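Local coordinates for probable quinone reductase Qor (NADPH:quinone reductase) (Zeta-crystallin homolog protein) (Mycobacterium tuberculosis, PDB 4RVU) that binds NADPH and probably passes its electrons to quinones, as expected of a quinone reductase of the zeta-crystallin-like, medium-chain dehydrogenase type, at residues 196-201 / 229-234; 146-151 / 215-220; 162-167 / 187-192. All coordinates share one frame; numbering follows the deposited sequence.

Interaction 1 of 3, residues 196-201 / 229-234; sequences DYPEDA and FDASLA. With NDP (NADPH dihydro-nicotinamide-adenine-dinucleotide phosphate), chain E.
P198 and A231 meet carbon to carbon: the ring of the proline, through CG and CB, sits over the methyl group of the alanine, with P198 CG only 3.4 Å from A231 CB. That is tighter than usual van der Waals contact, and the small alanine side chain leaves room for the ring close to the helix. In the second apolar meeting the methyl of A201 touches the CB methylene of D230, A201 CB and D230 CB being 3.9 Å apart. A201 CB also rests on the backbone of helix 229-234, 3.7 Å from A231 N, and the CA atoms of A201 and A231 are just 4.0 Å apart. A234 CB ends the row beside the carbonyl of A201. F204, from helix 201-212, packs on both P198 and A231.

The polar groups look elsewhere, and no hydrogen bond joins 196-201 to 229-234. D200 stands at the N-cap of helix 201-212, its OD1 accepting from Q203 N, while D230 forms a salt bridge with R259.

Y197 turns to the cofactor. With CG beside its backbone N (chi1 -84°), the phenol reaches the 2'-phosphate of NADPH, and Y197 OH donates to O3X at 2.9 Å. That oxygen lies at the ring edge, in its plane, and R322 makes a cation-pi contact with the same ring.

The chemistry thus divides by residue: small apolar groups make the packing between loop and helix, and the neighbouring tyrosine supplies a donor to the phosphate that distinguishes NADPH from NADH.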
loop_
_atom_site.group_PDB
_atom_site.type_symbol
_atom_site.label_atom_id
_atom_site.label_comp_id
_atom_site.label_asym_id
_atom_site.label_seq_id
_atom_site.Cartn_x
_atom_site.Cartn_y
_atom_site.Cartn_z
ATOM N N ASP A 196 -0.262 -0.094 26.199
ATOM C CA ASP A 196 0.859 -1.012 26.309
ATOM C C ASP A 196 1.037 -1.744 24.982
ATOM O O ASP A 196 0.139 -1.745 24.138
ATOM C CB ASP A 196 0.599 -2.034 27.410
ATOM C CG ASP A 196 0.423 -1.391 28.765
ATOM O OD1 ASP A 196 1.321 -0.639 29.191
ATOM O OD2 ASP A 196 -0.627 -1.630 29.390
ATOM N N TYR A 197 2.189 -2.380 24.809
ATOM C CA TYR A 197 2.427 -3.179 23.613
ATOM C C TYR A 197 1.453 -4.339 23.539
ATOM O O TYR A 197 1.066 -4.894 24.577
ATOM C CB TYR A 197 3.880 -3.662 23.546
ATOM C CG TYR A 197 4.781 -2.599 22.950
ATOM C CD1 TYR A 197 5.269 -1.560 23.728
ATOM C CD2 TYR A 197 5.091 -2.605 21.599
ATOM C CE1 TYR A 197 6.066 -0.572 23.178
ATOM C CE2 TYR A 197 5.888 -1.625 21.042
ATOM C CZ TYR A 197 6.370 -0.615 21.834
ATOM O OH TYR A 197 7.163 0.359 21.275
ATOM N N PRO A 198 1.027 -4.686 22.311
ATOM C CA PRO A 198 0.078 -5.784 22.107
ATOM C C PRO A 198 0.594 -7.090 22.703
ATOM O O PRO A 198 1.789 -7.381 22.610
ATOM C CB PRO A 198 0.015 -5.919 20.576
ATOM C CG PRO A 198 0.484 -4.598 20.041
ATOM C CD PRO A 198 1.461 -4.070 21.041
ATOM N N GLU A 199 -0.297 -7.860 23.322
ATOM C CA GLU A 199 0.026 -9.231 23.698
ATOM C C GLU A 199 -0.612 -10.145 22.676
ATOM O O GLU A 199 -0.025 -11.145 22.252
ATOM C CB GLU A 199 -0.486 -9.574 25.100
ATOM C CG GLU A 199 0.569 -9.460 26.195
ATOM C CD GLU A 199 1.933 -9.974 25.752
ATOM O OE1 GLU A 199 2.019 -11.113 25.228
ATOM O OE2 GLU A 199 2.923 -9.225 25.921
ATOM N N ASP A 200 -1.827 -9.772 22.286
ATOM C CA ASP A 200 -2.589 -10.488 21.282
ATOM C C ASP A 200 -3.188 -9.463 20.322
ATOM O O ASP A 200 -3.750 -8.451 20.754
ATOM C CB ASP A 200 -3.694 -11.309 21.953
ATOM C CG ASP A 200 -4.535 -12.073 20.960
ATOM O OD1 ASP A 200 -5.587 -11.541 20.547
ATOM O OD2 ASP A 200 -4.144 -13.206 20.597
ATOM N N ALA A 201 -3.059 -9.732 19.024
ATOM C CA ALA A 201 -3.470 -8.795 17.983
ATOM C C ALA A 201 -4.929 -8.363 18.100
ATOM O O ALA A 201 -5.245 -7.178 18.007
ATOM C CB ALA A 201 -3.195 -9.386 16.614
ATOM N N PHE A 229 3.248 -5.889 14.232
ATOM C CA PHE A 229 2.639 -5.889 12.896
ATOM C C PHE A 229 1.212 -6.452 12.868
ATOM O O PHE A 229 0.297 -5.815 12.326
ATOM C CB PHE A 229 3.505 -6.619 11.864
ATOM C CG PHE A 229 2.968 -6.513 10.467
ATOM C CD1 PHE A 229 2.082 -7.466 9.980
ATOM C CD2 PHE A 229 3.311 -5.439 9.655
ATOM C CE1 PHE A 229 1.564 -7.370 8.704
ATOM C CE2 PHE A 229 2.792 -5.334 8.366
ATOM C CZ PHE A 229 1.915 -6.309 7.894
ATOM N N ASP A 230 1.018 -7.650 13.424
ATOM C CA ASP A 230 -0.307 -8.261 13.400
ATOM C C ASP A 230 -1.353 -7.359 14.049
ATOM O O ASP A 230 -2.466 -7.220 13.541
ATOM C CB ASP A 230 -0.287 -9.638 14.074
ATOM C CG ASP A 230 0.589 -10.629 13.336
ATOM O OD1 ASP A 230 1.077 -10.289 12.239
ATOM O OD2 ASP A 230 0.789 -11.755 13.851
ATOM N N ALA A 231 -0.982 -6.738 15.168
ATOM C CA ALA A 231 -1.862 -5.809 15.858
ATOM C C ALA A 231 -2.126 -4.545 15.040
ATOM O O ALA A 231 -3.256 -4.053 14.998
ATOM C CB ALA A 231 -1.295 -5.459 17.221
ATOM N N SER A 232 -1.082 -4.009 14.408
ATOM C CA SER A 232 -1.236 -2.845 13.537
ATOM C C SER A 232 -2.233 -3.141 12.426
ATOM O O SER A 232 -3.158 -2.360 12.174
ATOM C CB SER A 232 0.103 -2.469 12.904
ATOM O OG SER A 232 1.024 -2.027 13.885
ATOM N N LEU A 233 -2.031 -4.265 11.759
ATOM C CA LEU A 233 -2.906 -4.650 10.649
ATOM C C LEU A 233 -4.363 -4.793 11.114
ATOM O O LEU A 233 -5.295 -4.352 10.433
ATOM C CB LEU A 233 -2.400 -5.942 9.996
ATOM C CG LEU A 233 -3.228 -6.461 8.813
ATOM C CD1 LEU A 233 -3.230 -5.425 7.712
ATOM C CD2 LEU A 233 -2.694 -7.778 8.289
ATOM N N ALA A 234 -4.554 -5.382 12.293
ATOM C CA ALA A 234 -5.898 -5.596 12.847
ATOM C C ALA A 234 -6.588 -4.326 13.356
ATOM O O ALA A 234 -7.788 -4.349 13.649
ATOM C CB ALA A 234 -5.847 -6.646 13.955
HETATM P PA NDP E . 13.637 4.847 18.456
HETATM O O1A NDP E . 14.219 6.042 19.156
HETATM O O2A NDP E . 12.165 4.807 18.161
HETATM O O5B NDP E . 14.034 3.526 19.280
HETATM C C5B NDP E . 13.383 2.289 19.010
HETATM C C4B NDP E . 12.206 2.162 19.962
HETATM O O4B NDP E . 11.335 1.102 19.569
HETATM C C3B NDP E . 12.664 1.817 21.367
HETATM O O3B NDP E . 12.956 2.988 22.132
HETATM C C2B NDP E . 11.491 1.046 21.937
HETATM O O2B NDP E . 10.649 1.900 22.700
HETATM C C1B NDP E . 10.739 0.514 20.726
HETATM N N9A NDP E . 10.899 -0.958 20.721
HETATM C C8A NDP E . 9.904 -1.857 20.800
HETATM N N7A NDP E . 10.389 -3.121 20.792
HETATM C C5A NDP E . 11.727 -3.040 20.717
HETATM C C6A NDP E . 12.853 -4.000 20.672
HETATM N N6A NDP E . 12.630 -5.332 20.706
HETATM N N1A NDP E . 14.105 -3.500 20.596
HETATM C C2A NDP E . 14.333 -2.176 20.562
HETATM N N3A NDP E . 13.362 -1.250 20.600
HETATM C C4A NDP E . 12.060 -1.611 20.675
HETATM O O3 NDP E . 14.451 4.626 17.092
HETATM P PN NDP E . 14.440 5.714 15.912
HETATM O O1N NDP E . 13.559 6.864 16.321
HETATM O O2N NDP E . 15.868 5.949 15.498
HETATM O O5D NDP E . 13.706 4.920 14.725
HETATM C C5D NDP E . 12.379 4.428 14.896
HETATM C C4D NDP E . 12.121 3.296 13.914
HETATM O O4D NDP E . 11.928 3.826 12.605
HETATM C C3D NDP E . 13.312 2.364 13.827
HETATM O O3D NDP E . 12.822 1.031 13.690
HETATM C C2D NDP E . 14.027 2.766 12.556
HETATM O O2D NDP E . 14.663 1.633 11.963
HETATM C C1D NDP E . 12.890 3.290 11.695
HETATM N N1N NDP E . 13.277 4.341 10.754
HETATM C C2N NDP E . 12.908 4.213 9.477
HETATM C C3N NDP E . 13.216 5.170 8.522
HETATM C C7N NDP E . 12.776 4.956 7.105
HETATM O O7N NDP E . 12.988 5.826 6.279
HETATM N N7N NDP E . 12.155 3.820 6.791
HETATM C C4N NDP E . 13.982 6.418 8.891
HETATM C C5N NDP E . 14.313 6.442 10.311
HETATM C C6N NDP E . 13.947 5.418 11.177
HETATM P P2B NDP E . 9.533 1.288 23.683
HETATM O O1X NDP E . 9.500 -0.174 23.338
HETATM O O2X NDP E . 10.051 1.581 25.062
HETATM O O3X NDP E . 8.282 2.044 23.340
#

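Interaction 2 of 3, residues 146-151 / 215-220; sequences GDTVLV and TGVQAV
Q218 OE1 is gripped from the backbone of the neighbouring chain segment: T148 N donates to it at 2.9 Å, nearly straight at 164° at the hydrogen. A water lies 2.8 Å from T148 OG1 and within hydrogen-bonding distance of G146 O, with a weak contact to Q218 OE1. The bend of the Q218 chain at chi2 (69°) brings the amide back over D147 and T148. Q218 CG passes 3.6 Å from D147 OD1, the carboxylate and amide planes being 32° apart. Glutamine suits this place because its side-chain oxygen can take a strand N-H. The acid of D147 has its own partners, Y141 and K144.

Two backbone bonds follow. Q218 N donates to T148 O at 2.9 Å, and L150 N to A219 O at 3.1 Å. L150 and V220 face each other in parallel pairing, and the CA hydrogen of V220 also points to L150 O. The chain turns a corner at Q218, and there its side chain, rather than its backbone, meets T148 N.

Branched apolar side chains fill the rest. V217 CG1 lies 3.7 Å from T148 CG2, the two side chains crossing at about a right angle, while V217 CG2 meets L150 CB. L150 and V220 run side by side, L150 CD2 to V220 CG1 at 4.0 Å. V149 CG1 and A219 CB touch on the other face, where the small A219 matches the close approach of the two strands.

Strand 148-151 is thereby held between strands 172-176 and 217-222 in the parallel Rossmann sheet; F204 and V208 of helix 201-212 pack on L150 and V217, and V173 lies beside V149.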
loop_
_atom_site.group_PDB
_atom_site.type_symbol
_atom_site.label_atom_id
_atom_site.label_comp_id
_atom_site.label_asym_id
_atom_site.label_seq_id
_atom_site.Cartn_x
_atom_site.Cartn_y
_atom_site.Cartn_z
ATOM N N GLY A 146 -8.989 15.537 11.918
ATOM C CA GLY A 146 -10.081 14.622 12.211
ATOM C C GLY A 146 -9.696 13.157 12.159
ATOM O O GLY A 146 -10.430 12.292 12.665
ATOM N N ASP A 147 -8.556 12.861 11.537
ATOM C CA ASP A 147 -8.074 11.485 11.491
ATOM C C ASP A 147 -7.638 11.026 12.878
ATOM O O ASP A 147 -7.400 11.843 13.775
ATOM C CB ASP A 147 -6.868 11.345 10.549
ATOM C CG ASP A 147 -7.231 11.411 9.074
ATOM O OD1 ASP A 147 -8.427 11.364 8.715
ATOM O OD2 ASP A 147 -6.283 11.505 8.259
ATOM N N THR A 148 -7.521 9.712 13.038
ATOM C CA THR A 148 -6.869 9.133 14.206
ATOM C C THR A 148 -5.813 8.178 13.678
ATOM O O THR A 148 -6.084 7.413 12.757
ATOM C CB THR A 148 -7.846 8.338 15.091
ATOM O OG1 THR A 148 -8.867 9.213 15.578
ATOM C CG2 THR A 148 -7.109 7.729 16.274
ATOM N N VAL A 149 -4.599 8.253 14.210
ATOM C CA VAL A 149 -3.539 7.352 13.770
ATOM C C VAL A 149 -2.925 6.635 14.960
ATOM O O VAL A 149 -2.984 7.127 16.085
ATOM C CB VAL A 149 -2.429 8.090 12.966
ATOM C CG1 VAL A 149 -3.015 8.744 11.727
ATOM C CG2 VAL A 149 -1.725 9.132 13.847
ATOM N N LEU A 150 -2.345 5.470 14.703
ATOM C CA LEU A 150 -1.586 4.738 15.719
ATOM C C LEU A 150 -0.093 4.868 15.427
ATOM O O LEU A 150 0.355 4.644 14.291
ATOM C CB LEU A 150 -1.999 3.258 15.721
ATOM C CG LEU A 150 -1.171 2.256 16.526
ATOM C CD1 LEU A 150 -1.201 2.611 18.009
ATOM C CD2 LEU A 150 -1.676 0.851 16.305
ATOM N N VAL A 151 0.671 5.249 16.447
ATOM C CA VAL A 151 2.122 5.385 16.327
ATOM C C VAL A 151 2.791 4.530 17.393
ATOM O O VAL A 151 2.722 4.851 18.584
ATOM C CB VAL A 151 2.552 6.853 16.537
ATOM C CG1 VAL A 151 4.078 6.980 16.515
ATOM C CG2 VAL A 151 1.937 7.752 15.477
ATOM N N THR A 215 -14.343 1.945 14.522
ATOM C CA THR A 215 -13.858 2.323 13.187
ATOM C C THR A 215 -12.444 1.833 12.901
ATOM O O THR A 215 -12.153 1.337 11.807
ATOM C CB THR A 215 -13.895 3.847 12.967
ATOM O OG1 THR A 215 -15.210 4.343 13.240
ATOM C CG2 THR A 215 -13.517 4.197 11.526
ATOM N N GLY A 216 -11.567 1.955 13.890
ATOM C CA GLY A 216 -10.157 1.714 13.659
ATOM C C GLY A 216 -9.497 3.018 13.247
ATOM O O GLY A 216 -10.180 4.033 13.055
ATOM N N VAL A 217 -8.175 2.991 13.100
ATOM C CA VAL A 217 -7.412 4.188 12.745
ATOM C C VAL A 217 -7.232 4.364 11.223
ATOM O O VAL A 217 -7.191 3.386 10.481
ATOM C CB VAL A 217 -6.038 4.204 13.464
ATOM C CG1 VAL A 217 -6.215 4.407 14.983
ATOM C CG2 VAL A 217 -5.254 2.927 13.168
ATOM N N GLN A 218 -7.133 5.609 10.762
ATOM C CA GLN A 218 -6.953 5.870 9.331
ATOM C C GLN A 218 -5.581 5.415 8.828
ATOM O O GLN A 218 -5.404 5.125 7.633
ATOM C CB GLN A 218 -7.175 7.351 9.003
ATOM C CG GLN A 218 -8.638 7.725 8.786
ATOM C CD GLN A 218 -9.454 7.660 10.058
ATOM O OE1 GLN A 218 -9.059 8.211 11.092
ATOM N NE2 GLN A 218 -10.598 6.975 9.997
ATOM N N ALA A 219 -4.608 5.366 9.734
ATOM C CA ALA A 219 -3.262 4.909 9.394
ATOM C C ALA A 219 -2.539 4.396 10.632
ATOM O O ALA A 219 -2.769 4.882 11.739
ATOM C CB ALA A 219 -2.467 6.030 8.751
ATOM N N VAL A 220 -1.664 3.417 10.443
ATOM C CA VAL A 220 -0.753 3.010 11.507
ATOM C C VAL A 220 0.662 3.319 11.060
ATOM O O VAL A 220 1.056 2.959 9.952
ATOM C CB VAL A 220 -0.826 1.501 11.775
ATOM C CG1 VAL A 220 0.254 1.095 12.791
ATOM C CG2 VAL A 220 -2.210 1.116 12.272
HETATM O O HOH W 1 -10.814 9.550 13.605
#

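Interaction 3 of 3, residues 162-167 / 187-192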
loop_
_atom_site.group_PDB
_atom_site.type_symbol
_atom_site.label_atom_id
_atom_site.label_comp_id
_atom_site.label_asym_id
_atom_site.label_seq_id
_atom_site.Cartn_x
_atom_site.Cartn_y
_atom_site.Cartn_z
ATOM N N LEU A 162 6.499 12.359 15.196
ATOM C CA LEU A 162 5.216 12.004 14.576
ATOM C C LEU A 162 4.050 12.491 15.427
ATOM O O LEU A 162 3.083 13.068 14.913
ATOM C CB LEU A 162 5.103 10.486 14.359
ATOM C CG LEU A 162 5.847 9.915 13.153
ATOM C CD1 LEU A 162 5.901 8.400 13.216
ATOM C CD2 LEU A 162 5.178 10.371 11.852
ATOM N N THR A 163 4.154 12.272 16.732
ATOM C CA THR A 163 3.053 12.562 17.648
ATOM C C THR A 163 2.791 14.060 17.709
ATOM O O THR A 163 1.654 14.505 17.512
ATOM C CB THR A 163 3.348 11.995 19.032
ATOM O OG1 THR A 163 3.452 10.569 18.920
ATOM C CG2 THR A 163 2.242 12.348 20.022
ATOM N N GLN A 164 3.852 14.840 17.910
ATOM C CA GLN A 164 3.710 16.286 17.962
ATOM C C GLN A 164 3.177 16.855 16.667
ATOM O O GLN A 164 2.267 17.692 16.677
ATOM C CB GLN A 164 5.048 16.940 18.273
ATOM C CG GLN A 164 5.607 16.605 19.636
ATOM C CD GLN A 164 6.947 17.270 19.845
ATOM O OE1 GLN A 164 7.018 18.463 20.146
ATOM N NE2 GLN A 164 8.023 16.510 19.657
ATOM N N TRP A 165 3.752 16.406 15.554
ATOM C CA TRP A 165 3.442 16.991 14.258
ATOM C C TRP A 165 2.011 16.652 13.851
ATOM O O TRP A 165 1.261 17.529 13.422
ATOM C CB TRP A 165 4.427 16.501 13.196
ATOM C CG TRP A 165 4.654 17.486 12.096
ATOM C CD1 TRP A 165 3.831 18.517 11.726
ATOM C CD2 TRP A 165 5.806 17.564 11.240
ATOM N NE1 TRP A 165 4.395 19.216 10.678
ATOM C CE2 TRP A 165 5.607 18.655 10.369
ATOM C CE3 TRP A 165 6.971 16.807 11.123
ATOM C CZ2 TRP A 165 6.549 19.019 9.400
ATOM C CZ3 TRP A 165 7.906 17.169 10.160
ATOM C CH2 TRP A 165 7.687 18.263 9.310
ATOM N N ALA A 166 1.635 15.384 14.001
ATOM C CA ALA A 166 0.259 14.963 13.730
ATOM C C ALA A 166 -0.738 15.723 14.612
ATOM O O ALA A 166 -1.762 16.207 14.128
ATOM C CB ALA A 166 0.108 13.443 13.913
ATOM N N THR A 167 -0.435 15.844 15.900
ATOM C CA THR A 167 -1.303 16.587 16.822
ATOM C C THR A 167 -1.488 18.030 16.359
ATOM O O THR A 167 -2.603 18.551 16.351
ATOM C CB THR A 167 -0.741 16.562 18.239
ATOM O OG1 THR A 167 -0.719 15.202 18.693
ATOM C CG2 THR A 167 -1.610 17.394 19.179
ATOM N N LYS A 187 2.372 11.501 26.226
ATOM C CA LYS A 187 1.245 12.389 26.506
ATOM C C LYS A 187 1.644 13.855 26.328
ATOM O O LYS A 187 0.917 14.637 25.700
ATOM C CB LYS A 187 0.715 12.173 27.934
ATOM C CG LYS A 187 -0.029 10.864 28.156
ATOM C CD LYS A 187 -1.362 10.849 27.424
ATOM C CE LYS A 187 -2.199 12.073 27.783
ATOM N NZ LYS A 187 -3.480 12.147 27.016
ATOM N N ASP A 188 2.794 14.225 26.887
ATOM C CA ASP A 188 3.312 15.587 26.740
ATOM C C ASP A 188 3.500 15.967 25.274
ATOM O O ASP A 188 3.356 17.138 24.898
ATOM C CB ASP A 188 4.647 15.742 27.468
ATOM C CG ASP A 188 4.505 15.667 28.977
ATOM O OD1 ASP A 188 3.355 15.644 29.476
ATOM O OD2 ASP A 188 5.557 15.631 29.653
ATOM N N ALA A 189 3.824 14.973 24.453
ATOM C CA ALA A 189 4.001 15.175 23.011
ATOM C C ALA A 189 2.665 15.335 22.290
ATOM O O ALA A 189 2.618 15.738 21.127
ATOM C CB ALA A 189 4.782 14.027 22.412
ATOM N N GLY A 190 1.578 14.995 22.972
ATOM C CA GLY A 190 0.255 15.211 22.416
ATOM C C GLY A 190 -0.578 13.964 22.204
ATOM O O GLY A 190 -1.720 14.055 21.726
ATOM N N ALA A 191 -0.026 12.803 22.555
ATOM C CA ALA A 191 -0.758 11.547 22.380
ATOM C C ALA A 191 -2.041 11.618 23.184
ATOM O O ALA A 191 -2.022 12.037 24.343
ATOM C CB ALA A 191 0.076 10.357 22.810
ATOM N N ASP A 192 -3.157 11.241 22.564
ATOM C CA ASP A 192 -4.441 11.343 23.240
ATOM C C ASP A 192 -4.625 10.161 24.186
ATOM O O ASP A 192 -5.190 10.300 25.272
ATOM C CB ASP A 192 -5.583 11.436 22.230
ATOM C CG ASP A 192 -6.893 11.825 22.883
ATOM O OD1 ASP A 192 -6.929 12.884 23.549
ATOM O OD2 ASP A 192 -7.874 11.062 22.749
#
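A Schellman motif closes helix 180-188, and the face of helix 157-168 packs against that turn. G190, at positive phi (118°), is the first residue to leave the helix, and its N bonds back to K187 O at 2.8 Å. Glycine suits the place twice over, since a side chain here would strain the backbone and would run into T167.

The contact across the two segments is made by short groups. T163 CG2 is the central one: standing anti to the backbone N, with OG1 beside it (chi1 -62°), it points its methyl into the turn, 3.4 Å from A191 N and 3.9 Å from A189 CB. Its hydroxyl meanwhile bonds to G159 O within the helix. Q164 lays its aliphatic part alongside A189, with Q164 CG 3.9 Å from A189 CB, and its CA hydrogen faces A189 O. The amide beyond reaches T300 N and L160 O. The small A189 fits the close approach, its CA 5.2 Å from Q164 CA.

T167 completes the row. Its OG1 comes within 3.4 Å of G190 O but donates to T163 O at 2.7 Å, from above the carbonyl plane, while T167 N reaches that same oxygen from the opposite face. T163 O thus accepts two bonds.

On the far side of the turn, K187 NZ donates to A191 O in the carbonyl plane and to D192 O from above it, as the chain leads into strand 193-195. Two helices joined through strand 172-176 and packed on one sheet are typical of the beta-alpha-beta units of a Rossmann fold.

In the fold
All three contacts belong to the nucleotide-binding Rossmann domain. Interaction 2 is its buried core, a parallel strand pairing made by backbone bonds and branched side chains; interactions 1 and 3 are only partly buried and have no hydrogen bond between their segments, relying on small residues packed closely. Strand 217-222 leads into helix 229-234, and S232 OG touches V220 CG1, so interactions 1 and 2 adjoin. Strand 148-151 likewise leads into helix 157-168, where V151 CG1 meets L162 CD1, joining interactions 2 and 3; interaction 3 is nested inside the chain loop closed by interaction 2. Of the three, interaction 1 alone includes a residue bonded to NADPH.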